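PDB 2WBM: ribosome maturation protein SDO1 homolog from Methanothermobacter thermautotrophicus, which probably binds RNA and the ribosome and takes part in ribosome maturation, as a conformationally flexible archaeal member of the SDO1/SBDS family. Local coordinates for residues A[90-93]-A[94-97]; A[97-100]-A[101-105]; A[143-146]-A[147-151]; A[193-196]-A[197-200]. All coordinates share one frame; numbering follows the deposited sequence.

Interaction 1: A[90-93]-A[94-97]; sequences TADP and LEVT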
ATOM      1  N   THR A  90      -8.350 -28.256  17.985  1.00 12.76           N
ATOM      2  CA  THR A  90      -7.070 -27.886  18.578  1.00 13.46           C
ATOM      3  C   THR A  90      -7.302 -26.781  19.611  1.00 14.12           C
ATOM      4  O   THR A  90      -8.223 -25.968  19.467  1.00 14.07           O
ATOM      5  CB  THR A  90      -6.041 -27.431  17.499  1.00 13.91           C
ATOM      6  OG1 THR A  90      -4.839 -26.976  18.129  1.00 15.01           O
ATOM      7  CG2 THR A  90      -6.599 -26.317  16.615  1.00 13.36           C
ATOM      8  N   ALA A  91      -6.479 -26.758  20.659  1.00 14.44           N
ATOM      9  CA  ALA A  91      -6.537 -25.664  21.632  1.00 14.57           C
ATOM     10  C   ALA A  91      -5.306 -24.755  21.526  1.00 15.96           C
ATOM     11  O   ALA A  91      -5.129 -23.842  22.339  1.00 15.60           O
ATOM     12  CB  ALA A  91      -6.698 -26.202  23.060  1.00 14.16           C
ATOM     13  N   ASP A  92      -4.476 -25.004  20.510  1.00 12.42           N
ATOM     14  CA  ASP A  92      -3.286 -24.206  20.248  1.00 12.14           C
ATOM     15  C   ASP A  92      -3.672 -22.876  19.600  1.00 12.36           C
ATOM     16  O   ASP A  92      -4.156 -22.864  18.465  1.00 12.58           O
ATOM     17  CB  ASP A  92      -2.328 -24.989  19.332  1.00 13.14           C
ATOM     18  CG  ASP A  92      -0.977 -24.291  19.152  1.00 16.14           C
ATOM     19  OD1 ASP A  92      -0.873 -23.073  19.417  1.00 13.92           O
ATOM     20  OD2 ASP A  92      -0.014 -24.973  18.748  1.00 15.43           O
ATOM     21  N   PRO A  93      -3.451 -21.748  20.301  1.00 11.98           N
ATOM     22  CA  PRO A  93      -3.788 -20.426  19.719  1.00 14.51           C
ATOM     23  C   PRO A  93      -3.120 -20.155  18.367  1.00 14.24           C
ATOM     24  O   PRO A  93      -3.680 -19.424  17.551  1.00 13.67           O
ATOM     25  CB  PRO A  93      -3.251 -19.441  20.760  1.00 15.37           C
ATOM     26  CG  PRO A  93      -3.358 -20.199  22.049  1.00 13.92           C
ATOM     27  CD  PRO A  93      -2.915 -21.611  21.672  1.00 13.18           C
ATOM     28  N   LEU A  94      -1.943 -20.741  18.131  1.00 13.23           N
ATOM     29  CA  LEU A  94      -1.249 -20.536  16.855  1.00 13.19           C
ATOM     30  C   LEU A  94      -1.883 -21.368  15.733  1.00 13.18           C
ATOM     31  O   LEU A  94      -1.636 -21.114  14.557  1.00 12.07           O
ATOM     32  CB  LEU A  94       0.256 -20.822  16.984  1.00 11.75           C
ATOM     33  CG  LEU A  94       0.993 -19.885  17.967  1.00 12.40           C
ATOM     34  CD1 LEU A  94       2.472 -20.218  18.098  1.00  9.43           C
ATOM     35  CD2 LEU A  94       0.807 -18.399  17.593  1.00 12.15           C
ATOM     36  N   GLU A  95      -2.692 -22.356  16.107  1.00 12.36           N
ATOM     37  CA  GLU A  95      -3.400 -23.175  15.119  1.00 11.97           C
ATOM     38  C   GLU A  95      -4.842 -22.689  14.960  1.00 12.78           C
ATOM     39  O   GLU A  95      -5.429 -22.806  13.885  1.00 13.01           O
ATOM     40  CB  GLU A  95      -3.343 -24.665  15.478  1.00  9.28           C
ATOM     41  CG  GLU A  95      -1.937 -25.270  15.355  1.00 12.44           C
ATOM     42  CD  GLU A  95      -1.845 -26.723  15.805  1.00 20.41           C
ATOM     43  OE1 GLU A  95      -2.845 -27.280  16.308  1.00 23.34           O
ATOM     44  OE2 GLU A  95      -0.755 -27.321  15.656  1.00 23.63           O
ATOM     45  N   VAL A  96      -5.405 -22.131  16.023  1.00 11.67           N
ATOM     46  CA  VAL A  96      -6.754 -21.571  15.958  1.00 12.67           C
ATOM     47  C   VAL A  96      -6.774 -20.254  15.170  1.00 13.35           C
ATOM     48  O   VAL A  96      -7.679 -20.006  14.365  1.00 13.37           O
ATOM     49  CB  VAL A  96      -7.340 -21.380  17.374  1.00 11.89           C
ATOM     50  CG1 VAL A  96      -8.650 -20.570  17.328  1.00 12.91           C
ATOM     51  CG2 VAL A  96      -7.566 -22.740  18.034  1.00 11.90           C
ATOM     52  N   THR A  97      -5.782 -19.406  15.427  1.00 14.90           N
ATOM     53  CA  THR A  97      -5.762 -18.057  14.853  1.00 13.58           C
ATOM     54  C   THR A  97      -5.844 -18.000  13.307  1.00 12.97           C
ATOM     55  O   THR A  97      -6.600 -17.170  12.776  1.00 13.10           O
ATOM     56  CB  THR A  97      -4.567 -17.243  15.398  1.00 14.80           C
ATOM     57  OG1 THR A  97      -4.754 -17.025  16.799  1.00 14.55           O
ATOM     58  CG2 THR A  97      -4.440 -15.910  14.677  1.00 12.72           C
TER
HETATM   59  O   HOH W   1      -0.168 -27.657  18.852  1.00 25.49           O

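Interaction 2: A[97-100]-A[101-105]; sequences TPVI and LRRGT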
ATOM      1  N   THR A  97      -5.782 -19.406  15.427  1.00 14.90           N
ATOM      2  CA  THR A  97      -5.762 -18.057  14.853  1.00 13.58           C
ATOM      3  C   THR A  97      -5.844 -18.000  13.307  1.00 12.97           C
ATOM      4  O   THR A  97      -6.600 -17.170  12.776  1.00 13.10           O
ATOM      5  CB  THR A  97      -4.567 -17.243  15.398  1.00 14.80           C
ATOM      6  OG1 THR A  97      -4.754 -17.025  16.799  1.00 14.55           O
ATOM      7  CG2 THR A  97      -4.440 -15.910  14.677  1.00 12.72           C
ATOM      8  N   PRO A  98      -5.093 -18.859  12.581  1.00 12.52           N
ATOM      9  CA  PRO A  98      -5.208 -18.816  11.106  1.00 13.06           C
ATOM     10  C   PRO A  98      -6.623 -19.095  10.624  1.00 12.42           C
ATOM     11  O   PRO A  98      -7.043 -18.519   9.614  1.00 11.12           O
ATOM     12  CB  PRO A  98      -4.277 -19.937  10.641  1.00 12.96           C
ATOM     13  CG  PRO A  98      -3.268 -20.069  11.735  1.00 15.48           C
ATOM     14  CD  PRO A  98      -4.019 -19.782  13.006  1.00 12.81           C
ATOM     15  N   VAL A  99      -7.356 -19.953  11.338  1.00 11.76           N
ATOM     16  CA  VAL A  99      -8.761 -20.236  10.983  1.00 11.14           C
ATOM     17  C   VAL A  99      -9.638 -18.996  11.235  1.00 12.46           C
ATOM     18  O   VAL A  99     -10.459 -18.616  10.385  1.00 13.16           O
ATOM     19  CB  VAL A  99      -9.325 -21.469  11.732  1.00 10.50           C
ATOM     20  CG1 VAL A  99     -10.742 -21.785  11.244  1.00 14.75           C
ATOM     21  CG2 VAL A  99      -8.406 -22.685  11.500  1.00 10.13           C
ATOM     22  N   ILE A 100      -9.435 -18.350  12.376  1.00 11.98           N
ATOM     23  CA  ILE A 100     -10.196 -17.135  12.681  1.00 12.50           C
ATOM     24  C   ILE A 100      -9.892 -16.060  11.628  1.00 14.21           C
ATOM     25  O   ILE A 100     -10.808 -15.421  11.093  1.00 13.52           O
ATOM     26  CB  ILE A 100      -9.945 -16.611  14.098  1.00 13.33           C
ATOM     27  CG1 ILE A 100     -10.426 -17.636  15.133  1.00 14.80           C
ATOM     28  CG2 ILE A 100     -10.672 -15.275  14.298  1.00 13.58           C
ATOM     29  CD1 ILE A 100     -10.165 -17.216  16.585  1.00 18.16           C
ATOM     30  N   LEU A 101      -8.613 -15.880  11.306  1.00 13.39           N
ATOM     31  CA  LEU A 101      -8.227 -14.884  10.292  1.00 14.24           C
ATOM     32  C   LEU A 101      -8.792 -15.161   8.899  1.00 15.03           C
ATOM     33  O   LEU A 101      -9.235 -14.241   8.177  1.00 15.21           O
ATOM     34  CB  LEU A 101      -6.701 -14.749  10.227  1.00 14.65           C
ATOM     35  CG  LEU A 101      -6.054 -14.042  11.426  1.00 14.49           C
ATOM     36  CD1 LEU A 101      -4.550 -14.218  11.384  1.00 16.01           C
ATOM     37  CD2 LEU A 101      -6.429 -12.548  11.449  1.00 19.29           C
ATOM     38  N   ARG A 102      -8.777 -16.430   8.501  1.00 12.58           N
ATOM     39  CA  ARG A 102      -9.167 -16.768   7.154  1.00 13.61           C
ATOM     40  C   ARG A 102     -10.669 -16.924   6.969  1.00 13.36           C
ATOM     41  O   ARG A 102     -11.167 -16.674   5.885  1.00 12.29           O
ATOM     42  CB  ARG A 102      -8.420 -18.015   6.674  1.00 13.79           C
ATOM     43  CG  ARG A 102      -6.951 -17.727   6.404  1.00 16.64           C
ATOM     44  CD  ARG A 102      -6.150 -19.009   6.338  1.00 20.81           C
ATOM     45  NE  ARG A 102      -4.759 -18.765   5.953  1.00 23.20           N
ATOM     46  CZ  ARG A 102      -3.740 -19.540   6.309  1.00 18.04           C
ATOM     47  NH1 ARG A 102      -3.949 -20.604   7.070  1.00 13.56           N
ATOM     48  NH2 ARG A 102      -2.512 -19.250   5.909  1.00 14.92           N
ATOM     49  N   ARG A 103     -11.382 -17.315   8.024  1.00 11.98           N
ATOM     50  CA  ARG A 103     -12.814 -17.616   7.919  1.00 10.88           C
ATOM     51  C   ARG A 103     -13.704 -16.589   8.614  1.00 10.53           C
ATOM     52  O   ARG A 103     -14.922 -16.576   8.392  1.00 12.23           O
ATOM     53  CB  ARG A 103     -13.123 -19.000   8.514  1.00 12.69           C
ATOM     54  CG  ARG A 103     -12.478 -20.197   7.791  1.00 11.08           C
ATOM     55  CD  ARG A 103     -13.069 -20.416   6.433  1.00 23.21           C
ATOM     56  NE  ARG A 103     -12.654 -21.693   5.860  1.00 31.93           N
ATOM     57  CZ  ARG A 103     -13.478 -22.701   5.576  1.00 36.11           C
ATOM     58  NH1 ARG A 103     -14.784 -22.592   5.799  1.00 37.49           N
ATOM     59  NH2 ARG A 103     -12.995 -23.818   5.047  1.00 39.17           N
ATOM     60  N   GLY A 104     -13.096 -15.747   9.439  1.00 10.06           N
ATOM     61  CA  GLY A 104     -13.835 -14.830  10.312  1.00 11.80           C
ATOM     62  C   GLY A 104     -13.958 -13.418   9.782  1.00 12.76           C
ATOM     63  O   GLY A 104     -13.743 -13.161   8.584  1.00 12.36           O
ATOM     64  N   THR A 105     -14.346 -12.512  10.679  1.00 10.81           N
ATOM     65  CA  THR A 105     -14.589 -11.107  10.335  1.00 11.94           C
ATOM     66  C   THR A 105     -13.599 -10.240  11.100  1.00 12.86           C
ATOM     67  O   THR A 105     -12.905 -10.730  11.987  1.00 14.23           O
ATOM     68  CB  THR A 105     -16.014 -10.677  10.728  1.00 10.99           C
ATOM     69  OG1 THR A 105     -16.226 -10.933  12.131  1.00 11.60           O
ATOM     70  CG2 THR A 105     -17.055 -11.426   9.891  1.00 14.28           C
TER
HETATM   71  O   HOH W   2     -10.975 -12.570  10.670  1.00 21.30           O

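Interaction 3: A[143-146]-A[147-151]; sequences PKRI and EKAME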
ATOM      1  N   PRO A 143      -2.653  14.550  -7.609  1.00 16.16           N
ATOM      2  CA  PRO A 143      -3.474  13.942  -6.548  1.00 16.83           C
ATOM      3  C   PRO A 143      -4.883  14.544  -6.428  1.00 16.41           C
ATOM      4  O   PRO A 143      -5.854  13.796  -6.312  1.00 16.76           O
ATOM      5  CB  PRO A 143      -2.654  14.212  -5.285  1.00 16.88           C
ATOM      6  CG  PRO A 143      -1.239  14.152  -5.773  1.00 16.36           C
ATOM      7  CD  PRO A 143      -1.263  14.769  -7.159  1.00 16.31           C
ATOM      8  N   LYS A 144      -4.993  15.871  -6.480  1.00 16.96           N
ATOM      9  CA  LYS A 144      -6.296  16.549  -6.395  1.00 17.94           C
ATOM     10  C   LYS A 144      -7.291  16.083  -7.465  1.00 17.27           C
ATOM     11  O   LYS A 144      -8.492  16.025  -7.210  1.00 15.21           O
ATOM     12  CB  LYS A 144      -6.130  18.070  -6.477  1.00 19.77           C
ATOM     13  CG  LYS A 144      -5.519  18.698  -5.236  1.00 26.05           C
ATOM     14  CD  LYS A 144      -5.157  20.161  -5.487  1.00 35.24           C
ATOM     15  CE  LYS A 144      -4.245  20.711  -4.396  1.00 39.89           C
ATOM     16  NZ  LYS A 144      -4.888  20.699  -3.050  1.00 43.56           N
ATOM     17  N   ARG A 145      -6.792  15.753  -8.657  1.00 16.77           N
ATOM     18  CA  ARG A 145      -7.652  15.318  -9.759  1.00 17.89           C
ATOM     19  C   ARG A 145      -8.189  13.911  -9.517  1.00 17.07           C
ATOM     20  O   ARG A 145      -9.369  13.630  -9.798  1.00 15.10           O
ATOM     21  CB  ARG A 145      -6.910  15.374 -11.099  1.00 18.79           C
ATOM     22  CG  ARG A 145      -7.809  15.207 -12.320  1.00 23.68           C
ATOM     23  CD  ARG A 145      -8.713  16.419 -12.470  1.00 32.74           C
ATOM     24  NE  ARG A 145      -9.890  16.189 -13.309  1.00 37.69           N
ATOM     25  CZ  ARG A 145     -10.999  15.562 -12.914  1.00 40.55           C
ATOM     26  NH1 ARG A 145     -11.089  15.044 -11.692  1.00 32.99           N
ATOM     27  NH2 ARG A 145     -12.016  15.431 -13.758  1.00 37.77           N
ATOM     28  N   ILE A 146      -7.321  13.044  -8.996  1.00 15.62           N
ATOM     29  CA  ILE A 146      -7.690  11.685  -8.624  1.00 14.86           C
ATOM     30  C   ILE A 146      -8.752  11.737  -7.527  1.00 15.70           C
ATOM     31  O   ILE A 146      -9.749  11.021  -7.583  1.00 14.74           O
ATOM     32  CB  ILE A 146      -6.462  10.870  -8.128  1.00 14.56           C
ATOM     33  CG1 ILE A 146      -5.378  10.745  -9.218  1.00 15.20           C
ATOM     34  CG2 ILE A 146      -6.886   9.494  -7.611  1.00 13.14           C
ATOM     35  CD1 ILE A 146      -5.877  10.290 -10.569  1.00 18.68           C
ATOM     36  N   GLU A 147      -8.523  12.582  -6.527  1.00 15.09           N
ATOM     37  CA  GLU A 147      -9.465  12.748  -5.426  1.00 16.81           C
ATOM     38  C   GLU A 147     -10.846  13.178  -5.942  1.00 16.01           C
ATOM     39  O   GLU A 147     -11.872  12.644  -5.508  1.00 14.92           O
ATOM     40  CB  GLU A 147      -8.933  13.773  -4.422  1.00 16.82           C
ATOM     41  CG  GLU A 147      -9.810  13.963  -3.198  1.00 21.77           C
ATOM     42  CD  GLU A 147      -9.229  14.964  -2.220  1.00 25.35           C
ATOM     43  OE1 GLU A 147      -8.705  16.007  -2.665  1.00 30.13           O
ATOM     44  OE2 GLU A 147      -9.294  14.711  -1.003  1.00 29.35           O
ATOM     45  N   LYS A 148     -10.861  14.138  -6.865  1.00 14.88           N
ATOM     46  CA  LYS A 148     -12.108  14.631  -7.438  1.00 16.41           C
ATOM     47  C   LYS A 148     -12.854  13.535  -8.191  1.00 15.62           C
ATOM     48  O   LYS A 148     -14.077  13.440  -8.093  1.00 14.46           O
ATOM     49  CB  LYS A 148     -11.852  15.852  -8.333  1.00 17.99           C
ATOM     50  CG  LYS A 148     -11.771  17.187  -7.577  1.00 26.13           C
ATOM     51  CD  LYS A 148     -11.332  16.986  -6.121  1.00 35.97           C
ATOM     52  CE  LYS A 148     -10.357  18.049  -5.646  1.00 41.61           C
ATOM     53  NZ  LYS A 148      -9.436  17.460  -4.623  1.00 32.20           N
ATOM     54  N   ALA A 149     -12.106  12.710  -8.925  1.00 13.88           N
ATOM     55  CA  ALA A 149     -12.667  11.568  -9.657  1.00 14.60           C
ATOM     56  C   ALA A 149     -13.300  10.539  -8.712  1.00 13.82           C
ATOM     57  O   ALA A 149     -14.377  10.021  -8.989  1.00 13.69           O
ATOM     58  CB  ALA A 149     -11.588  10.901 -10.513  1.00 15.83           C
ATOM     59  N   MET A 150     -12.626  10.256  -7.604  1.00 13.30           N
ATOM     60  CA  MET A 150     -13.150   9.328  -6.600  1.00 15.15           C
ATOM     61  C   MET A 150     -14.479   9.826  -6.032  1.00 17.12           C
ATOM     62  O   MET A 150     -15.421   9.040  -5.838  1.00 17.19           O
ATOM     63  CB  MET A 150     -12.127   9.116  -5.493  1.00 14.91           C
ATOM     64  CG  MET A 150     -10.912   8.333  -5.954  1.00 15.30           C
ATOM     65  SD  MET A 150      -9.571   8.346  -4.751  1.00 18.57           S
ATOM     66  CE  MET A 150     -10.277   7.329  -3.443  1.00 19.02           C
ATOM     67  N   GLU A 151     -14.563  11.133  -5.791  1.00 16.63           N
ATOM     68  CA  GLU A 151     -15.804  11.732  -5.300  1.00 19.32           C
ATOM     69  C   GLU A 151     -16.926  11.606  -6.334  1.00 18.88           C
ATOM     70  O   GLU A 151     -18.038  11.199  -5.992  1.00 19.21           O
ATOM     71  CB  GLU A 151     -15.591  13.195  -4.905  1.00 20.26           C
ATOM     72  CG  GLU A 151     -14.634  13.400  -3.726  1.00 24.36           C
ATOM     73  CD  GLU A 151     -14.189  14.851  -3.574  1.00 33.34           C
ATOM     74  OE1 GLU A 151     -14.482  15.678  -4.470  1.00 37.96           O
ATOM     75  OE2 GLU A 151     -13.539  15.165  -2.555  1.00 34.66           O
TER

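Interaction 4: A[193-196]-A[197-200]; sequences GEMA and GSAY. Unlike the reference sequence in segment 193-196: Met195 (reference Arg).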
ATOM      1  N   GLY A 193      28.746  15.754 -15.330  1.00 14.97           N
ATOM      2  CA  GLY A 193      29.451  14.589 -14.781  1.00 16.26           C
ATOM      3  C   GLY A 193      29.664  14.624 -13.277  1.00 15.17           C
ATOM      4  O   GLY A 193      29.624  13.578 -12.619  1.00 16.70           O
ATOM      5  N   GLU A 194      29.872  15.822 -12.738  1.00 14.08           N
ATOM      6  CA  GLU A 194      30.079  16.055 -11.298  1.00 14.29           C
ATOM      7  C   GLU A 194      28.895  15.590 -10.447  1.00 14.43           C
ATOM      8  O   GLU A 194      29.054  15.274  -9.264  1.00 15.96           O
ATOM      9  CB  GLU A 194      30.290  17.547 -11.022  1.00 13.08           C
ATOM     10  CG  GLU A 194      31.560  18.156 -11.627  1.00 15.54           C
ATOM     11  CD  GLU A 194      31.386  18.654 -13.064  1.00 18.32           C
ATOM     12  OE1 GLU A 194      30.418  18.249 -13.753  1.00 14.07           O
ATOM     13  OE2 GLU A 194      32.239  19.454 -13.506  1.00 23.44           O
ATOM     14  N   MET A 195      27.715  15.574 -11.059  1.00 12.06           N
ATOM     15  CA  MET A 195      26.464  15.289 -10.361  1.00 13.86           C
ATOM     16  C   MET A 195      25.972  13.854 -10.552  1.00 12.71           C
ATOM     17  O   MET A 195      24.908  13.483 -10.036  1.00 13.18           O
ATOM     18  CB  MET A 195      25.378  16.286 -10.814  1.00 13.54           C
ATOM     19  CG  MET A 195      25.671  17.750 -10.407  1.00 12.35           C
ATOM     20  SD  MET A 195      26.059  17.961  -8.662  1.00 24.89           S
ATOM     21  CE  MET A 195      24.503  17.545  -7.883  1.00 20.08           C
ATOM     22  N   ALA A 196      26.724  13.045 -11.288  1.00 13.98           N
ATOM     23  CA  ALA A 196      26.230  11.716 -11.631  1.00 14.31           C
ATOM     24  C   ALA A 196      26.057  10.824 -10.396  1.00 17.03           C
ATOM     25  O   ALA A 196      25.007  10.186 -10.234  1.00 17.48           O
ATOM     26  CB  ALA A 196      27.108  11.035 -12.673  1.00 15.15           C
ATOM     27  N   GLY A 197      27.082  10.789  -9.547  1.00 16.71           N
ATOM     28  CA  GLY A 197      27.018  10.058  -8.274  1.00 18.57           C
ATOM     29  C   GLY A 197      25.800  10.464  -7.457  1.00 20.37           C
ATOM     30  O   GLY A 197      25.021   9.614  -7.022  1.00 20.80           O
ATOM     31  N   SER A 198      25.626  11.772  -7.273  1.00 18.61           N
ATOM     32  CA  SER A 198      24.479  12.326  -6.544  1.00 18.72           C
ATOM     33  C   SER A 198      23.126  12.034  -7.184  1.00 16.91           C
ATOM     34  O   SER A 198      22.153  11.773  -6.475  1.00 15.94           O
ATOM     35  CB  SER A 198      24.631  13.841  -6.377  1.00 18.12           C
ATOM     36  OG  SER A 198      25.705  14.146  -5.517  1.00 22.21           O
ATOM     37  N   ALA A 199      23.063  12.089  -8.517  1.00 16.28           N
ATOM     38  CA  ALA A 199      21.827  11.818  -9.254  1.00 16.59           C
ATOM     39  C   ALA A 199      21.380  10.359  -9.118  1.00 18.78           C
ATOM     40  O   ALA A 199      20.189  10.070  -9.064  1.00 15.18           O
ATOM     41  CB  ALA A 199      21.982  12.185 -10.724  1.00 17.99           C
ATOM     42  N   TYR A 200      22.345   9.451  -9.040  1.00 19.91           N
ATOM     43  CA  TYR A 200      22.024   8.040  -8.845  1.00 20.39           C
ATOM     44  C   TYR A 200      21.140   7.856  -7.602  1.00 19.72           C
ATOM     45  O   TYR A 200      20.144   7.128  -7.650  1.00 17.98           O
ATOM     46  CB  TYR A 200      23.308   7.213  -8.762  1.00 21.88           C
ATOM     47  CG  TYR A 200      23.068   5.763  -8.457  1.00 23.83           C
ATOM     48  CD1 TYR A 200      22.836   4.845  -9.484  1.00 26.80           C
ATOM     49  CD2 TYR A 200      23.078   5.301  -7.138  1.00 24.82           C
ATOM     50  CE1 TYR A 200      22.607   3.504  -9.205  1.00 25.88           C
ATOM     51  CE2 TYR A 200      22.854   3.959  -6.843  1.00 26.36           C
ATOM     52  CZ  TYR A 200      22.617   3.068  -7.883  1.00 28.83           C
ATOM     53  OH  TYR A 200      22.400   1.745  -7.599  1.00 31.61           O
TER
HETATM   54  O   HOH W   3      29.931  11.879 -10.350  1.00 18.33           O
HETATM   55  O   HOH W   4      27.874  13.518  -7.517  1.00 13.86           O

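Interaction 1: A[90-93]-A[94-97]
The carboxylates of Asp92 and Glu95 lie with their planes 31° apart, and each is held by a different kind of donor. Asp92 OD1 takes the backbone N-H of Leu94 from above the carboxylate plane, OD1 to N being 2.9 Å; this is the N-cap bond of helix 93-103. Glu95 OE1 is met on its anti side by the hydroxyl of Thr90, which donates from 25° out of the plane over 2.7 Å between OG1 and OE1. The remaining oxygens, Asp92 OD2 and Glu95 OE2, stand 4.0 Å apart without bonding to each other. One water donates to both, weakly to OE2, which probably eases the approach of like charges.

Thr90 OG1 does double duty because it lies trans to its own backbone N (chi1 175°): it also accepts from Asp92 N at 3.1 Å, closing an ST turn ahead of the cap. Asp92 O then receives two first-turn donors, Glu95 N and Val96 N. Pro93 O is likewise gripped twice, by Thr97 N and, 2.7 Å away, by Thr97 OG1, which arrive from opposite faces of the carbonyl plane.

The capped start of the helix sits in the N-terminal domain. Val96 packs on Phe88 of helix 81-88, whereas Leu94 and Thr97 rest on Val60 of helix 60-63 and on Leu64 in the loop beyond.

Interaction 2: A[97-100]-A[101-105]
Thr97 and Leu101 run side by side in the same direction, one helical turn apart, with Thr97 CG2 meeting Leu101 CD1 at 3.7 Å. The methyl rather than the hydroxyl makes this touch, since CG2 lies opposite the backbone N while OG1 turns back to Pro93 O. Arg102 has its chain extended from CG to NE and passes over the previous turn: its CB, CG and CD all lie within 3.4 Å of Pro98 O, and NH1 ends 3.6 Å from Pro98 CB, the guanidinium being oblique to that carbon. Val99 and Arg103 meet at a slant, by Val99 CG1 and Arg103 CG at 4.2 Å, and the bend at chi2 (-69°) carries the rest of the arginine away.

The i to i+4 backbone bonds continue past the kink at Pro98, whose N has no hydrogen to give, and weaken at the end. Leu101 N reaches Thr97 O with an N-H...O angle of 170°, whereas Gly104 N bonds only weakly to Ile100 O, at 129°, where the chain leaves helical geometry.

This half of helix 93-103 packs across the domain's small antiparallel sheet: Ile100 lies on Ala30, Leu32, Phe39 and Val41, and Leu101 on Ala30. Phe51 of helix 45-52 flanks Pro98, Leu101 and Arg102, before Thr105 pairs by backbone with Arg31.

Interaction 3: A[143-146]-A[147-151]
The polar contacts centre on the Lys148 ammonium, which meets the Lys144 carbonyl and the Glu147 carboxylate. Lys148 is bent at chi2, chi3 and chi4, so its chain folds back along the preceding turn and its NZ comes within 3.1 Å of Lys144 O, a weak bond. The same carbonyl already accepts Lys148 N at 3.0 Å, so both ends of one lysine converge on it. Lys148 NZ also forms a salt bridge with Glu147 OE1, whose 2.5 Å between NZ and OE1 is short enough to leave its detail doubtful, the lysine chain being strained as modelled. Glu147 OE2 has a second cationic partner in Arg121.

The van der Waals contacts begin with Lys144 CB, 3.8 Å from Lys148 NZ, the two lysine chains lying side by side and pointing alike. Arg145 is bent at chi2 (69°), which brings NH1 back to Lys148 CB at 3.5 Å. This NH1 is buried without a polar partner in the model. On the inner side, Ile146 and Met150 meet by CG2 and SD at 4.1 Å.

The backbone adds the i to i+4 series from Pro143-Glu147 to Ile146-Met150, the former with an N-H...O angle of 166°.

Within domain II, Ile146 faces Ile128 of helix 110-131, Met150 bridges Ile125 of that helix and Val170 of helix 163-174, and Ala149 rests on Ile174.

Interaction 4: A[193-196]-A[197-200]
The N-terminal turn of helix 196-206, in the C-terminal domain, grows out of the loop that follows strand 181-191, and Met195 and Ser198 touch across this start. Met195, which is Arg in the reference sequence, lays its methyl against the serine: CE lies 4.0 Å from Ser198 CB. Its CG is trans to the carbonyl carbon (chi1 -66°), and further bends at chi2 and chi3 curl the thioether so that CE comes to the serine.

Backbone bonds establish the turn. Ala199 N reaches Met195 O at 2.8 Å, nearly in line with the carbonyl bond (C=O...N angle 162°). Tyr200 N meets Ala196 O at 3.0 Å, tilted 21° from that carbonyl's plane. The methyl of Ala199 comes down beside the first of these acceptors, CB to Met195 O being 3.3 Å.

The inner side of the turn is apolar: Met195 and Ala199 both rest on Leu241 of helix 231-241, and Ala196 packs on Trp214 of strand 208-214. A glycerol, probably from the crystallisation liquor, lies beside Gly197.

Two early N-H groups are linked to the loop through solvent. One water donates to Gly193 O and accepts from Gly197 N, 3.2 Å away. A second spans Glu194 O and Ser198 N: it donates to the carbonyl at 2.7 Å and accepts from the amide at 2.9 Å.

In the fold
Interactions 1 and 2 are successive parts of helix 93-103, their centres 11 Å apart, and Thr97 belongs to both. The other two lie in separate parts of this elongated chain, whose radius of gyration is 24 Å. Interaction 3, in domain II, is about 35 Å from interaction 2 between centres and 36 Å from interaction 4 in the C-terminal domain. Interactions 1 and 4 are about 54 Å apart between centres, on opposite sides of the chain's centre. Interactions 3 and 4 touch neither each other nor the first pair; their own nearest atoms are about 22 Å apart. The glycerol lies about 3 Å from Gly197 in interaction 4.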